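Local coordinates for aldolase (Klebsiella pneumoniae, PDB 6VOQ), which binds a zinc ion and belongs to the class II aldolase and adducin family, in an assembly of four chains, at residues Ala91-His96 against Glu172-Thr177; His98-Leu103 against His161-Thr166; His112-Pro117 against Val129-Tyr134. One frame throughout, in Å; residues are numbered along the deposited sequence.

Contact 1 (Ala91-His96 against Glu172-Thr177); sequences AIVHLH and EATNNT. With ZN (zinc ion), chain B.
Ala91 makes the first touch, its carbonyl O lying 3.8 Å from Ala173 CB as strand 91-94 runs along the helix at 36°. Ile92 turns the other way, onto helix 76-83. Val93 then spreads its two methyls over the helix. With chi1 at 163°, CG1 stands anti to the backbone N and comes 3.3 Å from Thr177 OG1; the Val93 and Thr174 side chains cross at about a right angle, with Val93 CG2 3.6 Å from Thr174 OG1 and also meeting the Ala173 methyl. Both hydroxyls are turned back into the helix: Thr177 OG1 hydrogen-bonds Ala173 O at 2.7 Å, reaching that carbonyl from the face opposite Thr177 N, and Thr174 OG1 hydrogen-bonds Leu170 O. His94 points away from the helix and binds zinc through NE2 at 2.2 Å, while Pro163 O holds ND1 and so fixes the ring's rotation. Leu95 swings back, CD1 lying 3.7 Å from Thr177 CG2. His96 NE2 is the next zinc ligand, its ring stacked on Tyr121 of a neighbouring subunit. Glu75 and His161 complete the four-ligand zinc site of this class II aldolase family member, set beside a sheet whose opposite face is packed by helix 170-190.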
ATOM      1  N   ALA A  91       4.746   1.909  27.469  1.00 27.71           N
ATOM      2  CA  ALA A  91       5.330   1.708  26.157  1.00 29.26           C
ATOM      3  C   ALA A  91       4.971   2.899  25.293  1.00 32.25           C
ATOM      4  O   ALA A  91       3.885   3.473  25.421  1.00 34.05           O
ATOM      5  CB  ALA A  91       4.852   0.410  25.497  1.00 27.09           C
ATOM      6  N   ILE A  92       5.904   3.257  24.415  1.00 25.18           N
ATOM      7  CA  ILE A  92       5.775   4.405  23.535  1.00 24.29           C
ATOM      8  C   ILE A  92       6.153   3.970  22.133  1.00 26.52           C
ATOM      9  O   ILE A  92       7.184   3.317  21.935  1.00 29.48           O
ATOM     10  CB  ILE A  92       6.657   5.586  23.979  1.00 28.59           C
ATOM     11  CG1 ILE A  92       6.147   6.191  25.276  1.00 24.87           C
ATOM     12  CG2 ILE A  92       6.691   6.658  22.902  1.00 25.85           C
ATOM     13  CD1 ILE A  92       6.949   7.418  25.683  1.00 27.07           C
ATOM     14  N   VAL A  93       5.317   4.332  21.167  1.00 29.05           N
ATOM     15  CA  VAL A  93       5.582   4.116  19.755  1.00 23.34           C
ATOM     16  C   VAL A  93       5.747   5.488  19.128  1.00 23.60           C
ATOM     17  O   VAL A  93       4.854   6.336  19.224  1.00 29.86           O
ATOM     18  CB  VAL A  93       4.451   3.322  19.085  1.00 26.17           C
ATOM     19  CG1 VAL A  93       4.510   3.443  17.555  1.00 23.86           C
ATOM     20  CG2 VAL A  93       4.525   1.873  19.512  1.00 31.05           C
ATOM     21  N   HIS A  94       6.905   5.731  18.536  1.00 26.02           N
ATOM     22  CA  HIS A  94       7.133   6.947  17.778  1.00 23.56           C
ATOM     23  C   HIS A  94       7.397   6.572  16.330  1.00 30.90           C
ATOM     24  O   HIS A  94       8.303   5.784  16.044  1.00 37.15           O
ATOM     25  CB  HIS A  94       8.298   7.753  18.328  1.00 24.41           C
ATOM     26  CG  HIS A  94       8.695   8.882  17.433  1.00 34.74           C
ATOM     27  ND1 HIS A  94       7.812   9.872  17.054  1.00 35.59           N
ATOM     28  CD2 HIS A  94       9.863   9.160  16.811  1.00 33.38           C
ATOM     29  CE1 HIS A  94       8.428  10.724  16.256  1.00 30.54           C
ATOM     30  NE2 HIS A  94       9.673  10.315  16.091  1.00 39.68           N
ATOM     31  N   LEU A  95       6.605   7.127  15.427  1.00 29.68           N
ATOM     32  CA  LEU A  95       6.743   6.867  14.005  1.00 30.88           C
ATOM     33  C   LEU A  95       6.629   8.176  13.247  1.00 36.48           C
ATOM     34  O   LEU A  95       6.113   9.169  13.759  1.00 39.37           O
ATOM     35  CB  LEU A  95       5.664   5.909  13.496  1.00 25.95           C
ATOM     36  CG  LEU A  95       5.631   4.508  14.062  1.00 29.22           C
ATOM     37  CD1 LEU A  95       4.330   3.894  13.627  1.00 32.07           C
ATOM     38  CD2 LEU A  95       6.816   3.714  13.548  1.00 25.75           C
ATOM     39  N   HIS A  96       7.126   8.170  12.017  1.00 33.22           N
ATOM     40  CA  HIS A  96       6.783   9.211  11.057  1.00 24.58           C
ATOM     41  C   HIS A  96       5.720   8.708  10.100  1.00 27.68           C
ATOM     42  O   HIS A  96       5.860   8.848   8.879  1.00 31.45           O
ATOM     43  CB  HIS A  96       8.021   9.686  10.300  1.00 22.93           C
ATOM     44  CG  HIS A  96       9.126  10.159  11.189  1.00 35.49           C
ATOM     45  ND1 HIS A  96      10.342  10.588  10.699  1.00 36.69           N
ATOM     46  CD2 HIS A  96       9.205  10.271  12.535  1.00 30.78           C
ATOM     47  CE1 HIS A  96      11.124  10.934  11.705  1.00 30.12           C
ATOM     48  NE2 HIS A  96      10.458  10.750  12.830  1.00 37.89           N
ATOM     49  N   GLU A 172      -0.442  -2.508  22.728  1.00 36.87           N
ATOM     50  CA  GLU A 172      -1.541  -1.563  22.870  1.00 31.70           C
ATOM     51  C   GLU A 172      -1.152  -0.191  22.332  1.00 33.99           C
ATOM     52  O   GLU A 172      -1.966   0.485  21.691  1.00 35.94           O
ATOM     53  CB  GLU A 172      -1.971  -1.478  24.331  1.00 53.55           C
ATOM     54  CG  GLU A 172      -3.425  -1.059  24.528  1.00 71.71           C
ATOM     55  CD  GLU A 172      -3.570   0.239  25.323  1.00 80.80           C
ATOM     56  OE1 GLU A 172      -2.559   0.739  25.864  1.00 77.89           O
ATOM     57  OE2 GLU A 172      -4.704   0.762  25.403  1.00 86.95           O
ATOM     58  N   ALA A 173       0.091   0.230  22.569  1.00 28.68           N
ATOM     59  CA  ALA A 173       0.567   1.480  21.988  1.00 30.92           C
ATOM     60  C   ALA A 173       0.626   1.383  20.468  1.00 31.92           C
ATOM     61  O   ALA A 173       0.316   2.352  19.764  1.00 34.27           O
ATOM     62  CB  ALA A 173       1.936   1.843  22.571  1.00 23.37           C
ATOM     63  N   THR A 174       0.995   0.214  19.942  1.00 26.74           N
ATOM     64  CA  THR A 174       0.999   0.031  18.495  1.00 29.03           C
ATOM     65  C   THR A 174      -0.415   0.076  17.931  1.00 33.14           C
ATOM     66  O   THR A 174      -0.651   0.670  16.873  1.00 31.57           O
ATOM     67  CB  THR A 174       1.667  -1.288  18.146  1.00 34.13           C
ATOM     68  OG1 THR A 174       2.971  -1.315  18.735  1.00 36.68           O
ATOM     69  CG2 THR A 174       1.773  -1.436  16.650  1.00 28.78           C
ATOM     70  N   ASN A 175      -1.368  -0.549  18.624  1.00 29.26           N
ATOM     71  CA  ASN A 175      -2.759  -0.486  18.192  1.00 28.93           C
ATOM     72  C   ASN A 175      -3.293   0.939  18.268  1.00 27.70           C
ATOM     73  O   ASN A 175      -3.996   1.390  17.359  1.00 29.18           O
ATOM     74  CB  ASN A 175      -3.623  -1.427  19.038  1.00 33.62           C
ATOM     75  CG  ASN A 175      -3.340  -2.897  18.766  1.00 41.68           C
ATOM     76  OD1 ASN A 175      -2.669  -3.249  17.792  1.00 45.40           O
ATOM     77  ND2 ASN A 175      -3.857  -3.767  19.633  1.00 44.73           N
ATOM     78  N   ASN A 176      -2.966   1.665  19.342  1.00 31.27           N
ATOM     79  CA  ASN A 176      -3.324   3.082  19.413  1.00 34.05           C
ATOM     80  C   ASN A 176      -2.727   3.868  18.256  1.00 31.21           C
ATOM     81  O   ASN A 176      -3.400   4.716  17.663  1.00 31.05           O
ATOM     82  CB  ASN A 176      -2.852   3.686  20.730  1.00 28.17           C
ATOM     83  CG  ASN A 176      -3.565   3.105  21.909  1.00 29.93           C
ATOM     84  OD1 ASN A 176      -4.624   2.497  21.766  1.00 34.26           O
ATOM     85  ND2 ASN A 176      -3.000   3.294  23.091  1.00 31.48           N
ATOM     86  N   THR A 177      -1.453   3.613  17.942  1.00 21.74           N
ATOM     87  CA  THR A 177      -0.806   4.301  16.837  1.00 24.97           C
ATOM     88  C   THR A 177      -1.484   3.974  15.520  1.00 28.34           C
ATOM     89  O   THR A 177      -1.711   4.864  14.692  1.00 29.86           O
ATOM     90  CB  THR A 177       0.677   3.925  16.767  1.00 25.09           C
ATOM     91  OG1 THR A 177       1.295   4.203  18.024  1.00 29.13           O
ATOM     92  CG2 THR A 177       1.369   4.725  15.688  1.00 23.81           C
TER
HETATM   93 ZN    ZN B 301      11.153  11.269  14.816  1.00 44.91          ZN

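Contact 2 (His98-Leu103 against His161-Thr166); sequences HYLTAL and HGPVVT. With ZN (zinc ion), chain B.
Leu100 and Pro163 form the apolar half of the tight region: Leu100 CD1 reaches Pro163 CG at 3.6 Å, and Leu100 CB lies 3.8 Å from Pro163 CD, so the leucine lies obliquely against one side of the proline ring. One residue on, Thr101 comes down on the backbone of His161 and Gly162, with Thr101 CA 4.3 Å from Gly162 CA. Its CG2, anti to the backbone N (chi1 -62° for OG1), sits 3.3 Å from His161 O. Thr101 OG1 lies 3.2 Å from His161 O but hydrogen-bonds Ser97 O, and its one proton leaves the His161 link unsettled. Gly162 and His161 both face Leu158 in a classic beta bulge, and the His161 ring turns away from the helix to bind zinc through NE2 at 2.1 Å. Beyond Pro163 the contact slackens as the strand leaves the helix at 111°. On the helix's far side, His98 CD2 sits 3.4 Å above the plane of the partly exposed Tyr99 ring, over its centre, and His98 is hydrogen-bonded to Glu182 and Thr189 of a neighbouring subunit. Glu181 of helix 170-190 takes the backbone N-H groups of Tyr99 and Leu100, Leu100 packs on Ala184, and strand 162-167 runs between strands 91-94 and 155-158.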
ATOM      1  N   HIS A  98       2.650   8.228   7.696  1.00 23.71           N
ATOM      2  CA  HIS A  98       2.529   9.234   6.648  1.00 21.90           C
ATOM      3  C   HIS A  98       1.468  10.281   6.982  1.00 23.43           C
ATOM      4  O   HIS A  98       1.740  11.489   6.977  1.00 22.53           O
ATOM      5  CB  HIS A  98       2.220   8.578   5.307  1.00 22.60           C
ATOM      6  CG  HIS A  98       2.025   9.574   4.215  1.00 26.20           C
ATOM      7  ND1 HIS A  98       3.075  10.262   3.642  1.00 23.58           N
ATOM      8  CD2 HIS A  98       0.895  10.081   3.665  1.00 29.46           C
ATOM      9  CE1 HIS A  98       2.603  11.108   2.744  1.00 36.69           C
ATOM     10  NE2 HIS A  98       1.283  11.021   2.741  1.00 35.10           N
ATOM     11  N   TYR A  99       0.247   9.837   7.271  1.00 21.08           N
ATOM     12  CA  TYR A  99      -0.848  10.783   7.423  1.00 26.89           C
ATOM     13  C   TYR A  99      -0.793  11.525   8.751  1.00 31.99           C
ATOM     14  O   TYR A  99      -1.181  12.696   8.808  1.00 40.49           O
ATOM     15  CB  TYR A  99      -2.184  10.058   7.215  1.00 20.99           C
ATOM     16  CG  TYR A  99      -2.282   9.558   5.788  1.00 21.64           C
ATOM     17  CD1 TYR A  99      -2.617  10.421   4.753  1.00 21.94           C
ATOM     18  CD2 TYR A  99      -1.967   8.243   5.464  1.00 22.12           C
ATOM     19  CE1 TYR A  99      -2.666   9.973   3.438  1.00 22.72           C
ATOM     20  CE2 TYR A  99      -2.026   7.790   4.161  1.00 22.91           C
ATOM     21  CZ  TYR A  99      -2.368   8.664   3.157  1.00 23.21           C
ATOM     22  OH  TYR A  99      -2.421   8.220   1.858  1.00 30.83           O
ATOM     23  N   LEU A 100      -0.290  10.896   9.816  1.00 28.45           N
ATOM     24  CA  LEU A 100      -0.107  11.650  11.051  1.00 22.22           C
ATOM     25  C   LEU A 100       1.004  12.677  10.902  1.00 21.62           C
ATOM     26  O   LEU A 100       0.896  13.779  11.451  1.00 19.98           O
ATOM     27  CB  LEU A 100       0.173  10.704  12.218  1.00 22.82           C
ATOM     28  CG  LEU A 100      -1.064  10.064  12.859  1.00 23.62           C
ATOM     29  CD1 LEU A 100      -0.661   8.906  13.769  1.00 20.86           C
ATOM     30  CD2 LEU A 100      -1.898  11.094  13.627  1.00 20.30           C
ATOM     31  N   THR A 101       2.064  12.344  10.153  1.00 20.36           N
ATOM     32  CA  THR A 101       3.104  13.322   9.856  1.00 25.01           C
ATOM     33  C   THR A 101       2.561  14.444   8.978  1.00 26.98           C
ATOM     34  O   THR A 101       2.886  15.619   9.190  1.00 26.19           O
ATOM     35  CB  THR A 101       4.292  12.647   9.158  1.00 32.63           C
ATOM     36  OG1 THR A 101       4.877  11.661  10.017  1.00 31.17           O
ATOM     37  CG2 THR A 101       5.359  13.675   8.764  1.00 22.10           C
ATOM     38  N   ALA A 102       1.761  14.089   7.966  1.00 23.75           N
ATOM     39  CA  ALA A 102       1.126  15.096   7.122  1.00 27.02           C
ATOM     40  C   ALA A 102       0.299  16.050   7.962  1.00 27.54           C
ATOM     41  O   ALA A 102       0.468  17.272   7.888  1.00 24.92           O
ATOM     42  CB  ALA A 102       0.248  14.429   6.067  1.00 21.36           C
ATOM     43  N   LEU A 103      -0.596  15.497   8.781  1.00 25.67           N
ATOM     44  CA  LEU A 103      -1.369  16.313   9.705  1.00 30.40           C
ATOM     45  C   LEU A 103      -0.474  17.214  10.543  1.00 30.41           C
ATOM     46  O   LEU A 103      -0.862  18.343  10.869  1.00 31.66           O
ATOM     47  CB  LEU A 103      -2.209  15.408  10.599  1.00 30.42           C
ATOM     48  CG  LEU A 103      -3.178  16.084  11.558  1.00 30.90           C
ATOM     49  CD1 LEU A 103      -4.304  16.746  10.794  1.00 34.91           C
ATOM     50  CD2 LEU A 103      -3.719  15.052  12.492  1.00 20.10           C
ATOM     51  N   HIS A 161       6.776  16.697  12.054  1.00 22.74           N
ATOM     52  CA  HIS A 161       7.571  15.594  12.562  1.00 22.75           C
ATOM     53  C   HIS A 161       6.798  14.286  12.528  1.00 26.49           C
ATOM     54  O   HIS A 161       7.018  13.461  11.635  1.00 24.18           O
ATOM     55  CB  HIS A 161       8.033  15.907  13.978  1.00 22.37           C
ATOM     56  CG  HIS A 161       9.056  14.951  14.502  1.00 32.07           C
ATOM     57  ND1 HIS A 161       9.860  15.243  15.581  1.00 35.01           N
ATOM     58  CD2 HIS A 161       9.410  13.711  14.093  1.00 28.56           C
ATOM     59  CE1 HIS A 161      10.662  14.223  15.817  1.00 32.23           C
ATOM     60  NE2 HIS A 161      10.410  13.280  14.927  1.00 38.68           N
ATOM     61  N   GLY A 162       5.905  14.080  13.502  1.00 24.19           N
ATOM     62  CA  GLY A 162       5.131  12.863  13.581  1.00 28.65           C
ATOM     63  C   GLY A 162       4.580  12.557  14.965  1.00 30.41           C
ATOM     64  O   GLY A 162       4.786  13.312  15.927  1.00 27.16           O
ATOM     65  N   PRO A 163       3.868  11.430  15.085  1.00 26.68           N
ATOM     66  CA  PRO A 163       3.197  11.093  16.343  1.00 27.95           C
ATOM     67  C   PRO A 163       4.102  10.426  17.369  1.00 30.01           C
ATOM     68  O   PRO A 163       5.082   9.750  17.047  1.00 32.46           O
ATOM     69  CB  PRO A 163       2.111  10.114  15.890  1.00 24.04           C
ATOM     70  CG  PRO A 163       2.722   9.440  14.743  1.00 23.11           C
ATOM     71  CD  PRO A 163       3.471  10.505  14.010  1.00 22.84           C
ATOM     72  N   VAL A 164       3.727  10.614  18.629  1.00 24.34           N
ATOM     73  CA  VAL A 164       4.312   9.928  19.772  1.00 25.77           C
ATOM     74  C   VAL A 164       3.129   9.371  20.552  1.00 32.72           C
ATOM     75  O   VAL A 164       2.294  10.141  21.042  1.00 31.08           O
ATOM     76  CB  VAL A 164       5.156  10.868  20.647  1.00 22.24           C
ATOM     77  CG1 VAL A 164       5.608  10.147  21.922  1.00 20.82           C
ATOM     78  CG2 VAL A 164       6.347  11.395  19.866  1.00 20.84           C
ATOM     79  N   VAL A 165       3.039   8.043  20.656  1.00 29.26           N
ATOM     80  CA  VAL A 165       1.827   7.375  21.130  1.00 25.08           C
ATOM     81  C   VAL A 165       2.166   6.452  22.293  1.00 28.96           C
ATOM     82  O   VAL A 165       3.047   5.587  22.169  1.00 25.83           O
ATOM     83  CB  VAL A 165       1.153   6.599  19.988  1.00 22.89           C
ATOM     84  CG1 VAL A 165      -0.193   6.078  20.418  1.00 25.67           C
ATOM     85  CG2 VAL A 165       1.025   7.506  18.755  1.00 22.83           C
ATOM     86  N   THR A 166       1.455   6.617  23.413  1.00 22.22           N
ATOM     87  CA  THR A 166       1.680   5.782  24.590  1.00 29.63           C
ATOM     88  C   THR A 166       0.674   4.640  24.647  1.00 29.27           C
ATOM     89  O   THR A 166      -0.312   4.594  23.908  1.00 25.83           O
ATOM     90  CB  THR A 166       1.592   6.580  25.897  1.00 29.18           C
ATOM     91  OG1 THR A 166       0.217   6.811  26.217  1.00 28.58           O
ATOM     92  CG2 THR A 166       2.341   7.909  25.797  1.00 25.77           C
TER
HETATM   93 ZN    ZN B 301      11.153  11.269  14.816  1.00 44.91          ZN

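Contact 3 (His112-Pro117 against Val129-Tyr134); sequences HNCIRP and VPVVPY
Cys114 and Val129 are joined by a backbone hydrogen bond, Cys114 N to Val129 O at 3.0 Å with an N-H...O angle of 160°. The same oxygen also receives a weaker CA-H...O contact from Asn113, with Asn113 CA 3.5 Å from Val129 O. Around this pair the side chains close in. Cys114 has its SG between the backbone N and the carbonyl carbon (chi1 67°), which lays the sulfur over Val129, with SG 3.9 Å from Val129 CG1. Cys114 CB meets the next valine along, 3.5 Å from Val131 CG2, so one short side chain touches both. Ile115 adds a looser apolar contact, its CD1 4.3 Å from Val129 CG2. His112 takes part through its backbone, with its O 3.9 Å from Pro130 N, while its exposed imidazole starts out away from Val129-Tyr134.

The second shell holds both segments in place. Asp110 accepts a hydrogen bond from His112 N, and Val131 has a backbone hydrogen bond with Pro111. Ile115 and Val129 both rest on Leu180 of helix 170-190, and Cys114 packs on Leu157. Pro130 and Val132 make backbone hydrogen bonds with Leu157 of strand 155-158, Val132 also with Ala159, and their side chains lie against helix 140-149. Farther out, Arg116 makes a cation-pi contact with Tyr197. The whole forms one margin of the family's alpha/beta fold: a connecting loop is pinned by Val129, just before the short strand 131-132, and touches at Val131 that strand, the outermost on its side of the mixed sheet within this chain.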
ATOM      1  N   HIS A 112      -4.570  21.851  21.244  1.00 34.05           N
ATOM      2  CA  HIS A 112      -5.031  21.006  22.336  1.00 38.11           C
ATOM      3  C   HIS A 112      -5.727  19.741  21.864  1.00 36.58           C
ATOM      4  O   HIS A 112      -5.856  18.795  22.648  1.00 38.70           O
ATOM      5  CB  HIS A 112      -6.003  21.763  23.246  1.00 41.07           C
ATOM      6  CG  HIS A 112      -5.524  23.112  23.678  1.00 54.50           C
ATOM      7  ND1 HIS A 112      -4.633  23.288  24.717  1.00 59.97           N
ATOM      8  CD2 HIS A 112      -5.846  24.352  23.242  1.00 56.74           C
ATOM      9  CE1 HIS A 112      -4.419  24.579  24.893  1.00 63.05           C
ATOM     10  NE2 HIS A 112      -5.143  25.247  24.010  1.00 61.67           N
ATOM     11  N   ASN A 113      -6.187  19.705  20.619  1.00 32.59           N
ATOM     12  CA  ASN A 113      -6.996  18.584  20.143  1.00 29.88           C
ATOM     13  C   ASN A 113      -7.025  18.687  18.616  1.00 30.58           C
ATOM     14  O   ASN A 113      -7.916  19.316  18.045  1.00 37.22           O
ATOM     15  CB  ASN A 113      -8.388  18.622  20.746  1.00 36.43           C
ATOM     16  CG  ASN A 113      -9.280  17.513  20.228  1.00 43.63           C
ATOM     17  OD1 ASN A 113      -8.797  16.468  19.770  1.00 45.74           O
ATOM     18  ND2 ASN A 113     -10.594  17.734  20.299  1.00 47.36           N
ATOM     19  N   CYS A 114      -6.044  18.067  17.973  1.00 30.22           N
ATOM     20  CA  CYS A 114      -5.854  18.255  16.543  1.00 29.72           C
ATOM     21  C   CYS A 114      -6.699  17.320  15.696  1.00 33.61           C
ATOM     22  O   CYS A 114      -6.743  17.491  14.474  1.00 40.67           O
ATOM     23  CB  CYS A 114      -4.387  18.057  16.180  1.00 23.78           C
ATOM     24  SG  CYS A 114      -3.848  16.376  16.400  1.00 39.55           S
ATOM     25  N   ILE A 115      -7.351  16.333  16.292  1.00 35.04           N
ATOM     26  CA  ILE A 115      -8.193  15.407  15.551  1.00 38.22           C
ATOM     27  C   ILE A 115      -9.641  15.643  15.964  1.00 35.37           C
ATOM     28  O   ILE A 115     -10.047  15.307  17.079  1.00 37.05           O
ATOM     29  CB  ILE A 115      -7.770  13.952  15.772  1.00 43.50           C
ATOM     30  CG1 ILE A 115      -6.272  13.812  15.502  1.00 45.10           C
ATOM     31  CG2 ILE A 115      -8.536  13.055  14.833  1.00 41.96           C
ATOM     32  CD1 ILE A 115      -5.800  12.412  15.426  1.00 40.57           C
ATOM     33  N   ARG A 116     -10.414  16.222  15.068  1.00 34.88           N
ATOM     34  CA  ARG A 116     -11.844  16.405  15.256  1.00 31.95           C
ATOM     35  C   ARG A 116     -12.573  15.098  14.959  1.00 37.59           C
ATOM     36  O   ARG A 116     -12.616  14.664  13.803  1.00 43.62           O
ATOM     37  CB  ARG A 116     -12.344  17.518  14.345  1.00 28.95           C
ATOM     38  CG  ARG A 116     -13.763  17.963  14.599  1.00 36.33           C
ATOM     39  CD  ARG A 116     -14.005  19.169  13.732  1.00 37.80           C
ATOM     40  NE  ARG A 116     -15.407  19.518  13.571  1.00 36.86           N
ATOM     41  CZ  ARG A 116     -15.857  20.265  12.570  1.00 36.07           C
ATOM     42  NH1 ARG A 116     -15.007  20.704  11.640  1.00 27.79           N
ATOM     43  NH2 ARG A 116     -17.148  20.557  12.494  1.00 29.99           N
ATOM     44  N   PRO A 117     -13.184  14.466  15.961  1.00 32.82           N
ATOM     45  CA  PRO A 117     -13.595  13.061  15.809  1.00 30.29           C
ATOM     46  C   PRO A 117     -14.823  12.880  14.918  1.00 35.60           C
ATOM     47  O   PRO A 117     -15.861  13.525  15.104  1.00 32.88           O
ATOM     48  CB  PRO A 117     -13.869  12.618  17.254  1.00 30.58           C
ATOM     49  CG  PRO A 117     -14.194  13.867  17.981  1.00 34.75           C
ATOM     50  CD  PRO A 117     -13.379  14.958  17.337  1.00 30.34           C
ATOM     51  N   VAL A 129      -5.555  14.743  21.271  1.00 34.14           N
ATOM     52  CA  VAL A 129      -4.168  14.706  20.829  1.00 30.26           C
ATOM     53  C   VAL A 129      -3.618  16.126  20.734  1.00 30.09           C
ATOM     54  O   VAL A 129      -3.950  16.859  19.794  1.00 29.50           O
ATOM     55  CB  VAL A 129      -4.037  13.970  19.487  1.00 27.83           C
ATOM     56  CG1 VAL A 129      -2.579  13.900  19.086  1.00 22.42           C
ATOM     57  CG2 VAL A 129      -4.646  12.555  19.588  1.00 23.03           C
ATOM     58  N   PRO A 130      -2.773  16.551  21.670  1.00 29.27           N
ATOM     59  CA  PRO A 130      -2.171  17.885  21.587  1.00 26.62           C
ATOM     60  C   PRO A 130      -1.065  17.948  20.538  1.00 29.01           C
ATOM     61  O   PRO A 130      -0.576  16.938  20.029  1.00 29.72           O
ATOM     62  CB  PRO A 130      -1.605  18.101  22.992  1.00 27.18           C
ATOM     63  CG  PRO A 130      -1.273  16.728  23.456  1.00 33.02           C
ATOM     64  CD  PRO A 130      -2.327  15.820  22.870  1.00 30.69           C
ATOM     65  N   VAL A 131      -0.667  19.175  20.224  1.00 25.36           N
ATOM     66  CA  VAL A 131       0.338  19.429  19.205  1.00 27.52           C
ATOM     67  C   VAL A 131       1.512  20.129  19.864  1.00 31.78           C
ATOM     68  O   VAL A 131       1.331  21.119  20.579  1.00 36.95           O
ATOM     69  CB  VAL A 131      -0.224  20.268  18.047  1.00 32.47           C
ATOM     70  CG1 VAL A 131       0.865  20.544  17.026  1.00 24.94           C
ATOM     71  CG2 VAL A 131      -1.404  19.535  17.401  1.00 29.67           C
ATOM     72  N   VAL A 132       2.707  19.595  19.644  1.00 32.77           N
ATOM     73  CA  VAL A 132       3.931  20.217  20.127  1.00 31.81           C
ATOM     74  C   VAL A 132       4.474  21.054  18.982  1.00 32.13           C
ATOM     75  O   VAL A 132       4.517  20.566  17.844  1.00 31.28           O
ATOM     76  CB  VAL A 132       4.953  19.172  20.597  1.00 30.04           C
ATOM     77  CG1 VAL A 132       6.280  19.851  20.901  1.00 32.46           C
ATOM     78  CG2 VAL A 132       4.411  18.405  21.803  1.00 30.26           C
ATOM     79  N   PRO A 133       4.855  22.309  19.218  1.00 27.14           N
ATOM     80  CA  PRO A 133       5.452  23.112  18.149  1.00 25.91           C
ATOM     81  C   PRO A 133       6.679  22.435  17.559  1.00 28.36           C
ATOM     82  O   PRO A 133       7.298  21.555  18.167  1.00 30.39           O
ATOM     83  CB  PRO A 133       5.814  24.427  18.847  1.00 27.91           C
ATOM     84  CG  PRO A 133       4.887  24.504  20.006  1.00 28.04           C
ATOM     85  CD  PRO A 133       4.675  23.086  20.455  1.00 32.51           C
ATOM     86  N   TYR A 134       7.002  22.828  16.329  1.00 33.50           N
ATOM     87  CA  TYR A 134       8.201  22.308  15.695  1.00 30.19           C
ATOM     88  C   TYR A 134       9.434  22.914  16.346  1.00 34.81           C
ATOM     89  O   TYR A 134       9.493  24.122  16.600  1.00 33.50           O
ATOM     90  CB  TYR A 134       8.235  22.610  14.198  1.00 32.57           C
ATOM     91  CG  TYR A 134       9.610  22.322  13.648  1.00 34.14           C
ATOM     92  CD1 TYR A 134      10.016  21.013  13.418  1.00 37.72           C
ATOM     93  CD2 TYR A 134      10.534  23.342  13.440  1.00 29.14           C
ATOM     94  CE1 TYR A 134      11.288  20.724  12.957  1.00 26.22           C
ATOM     95  CE2 TYR A 134      11.816  23.063  12.987  1.00 30.25           C
ATOM     96  CZ  TYR A 134      12.181  21.745  12.737  1.00 35.07           C
ATOM     97  OH  TYR A 134      13.444  21.442  12.282  1.00 30.77           O
TER

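Overall arrangement
After helix 4-20, the four strands between residues 30 and 68 and helix 76-83, the chain enters strand 91-94, in the middle of the sheet, and passes straight into helix 98-104 and the loop at 112-117. The partners then follow in reverse order: 129-134, 161-166, 172-177. Contact 3 closes the shortest loop; contact 2 encloses it, and contact 1 encloses both when helix 170-190 follows strand 162-167. Nothing crosses. Contacts 1 and 2 touch, since strands 91-94 and 162-167 are neighbours in the sheet, and both supply ligands to the zinc. Leu103 carries contact 2 into contact 3 by packing on Cys114 and Ile115. Contacts 1 and 3 stay about 8 Å apart at their nearest atoms.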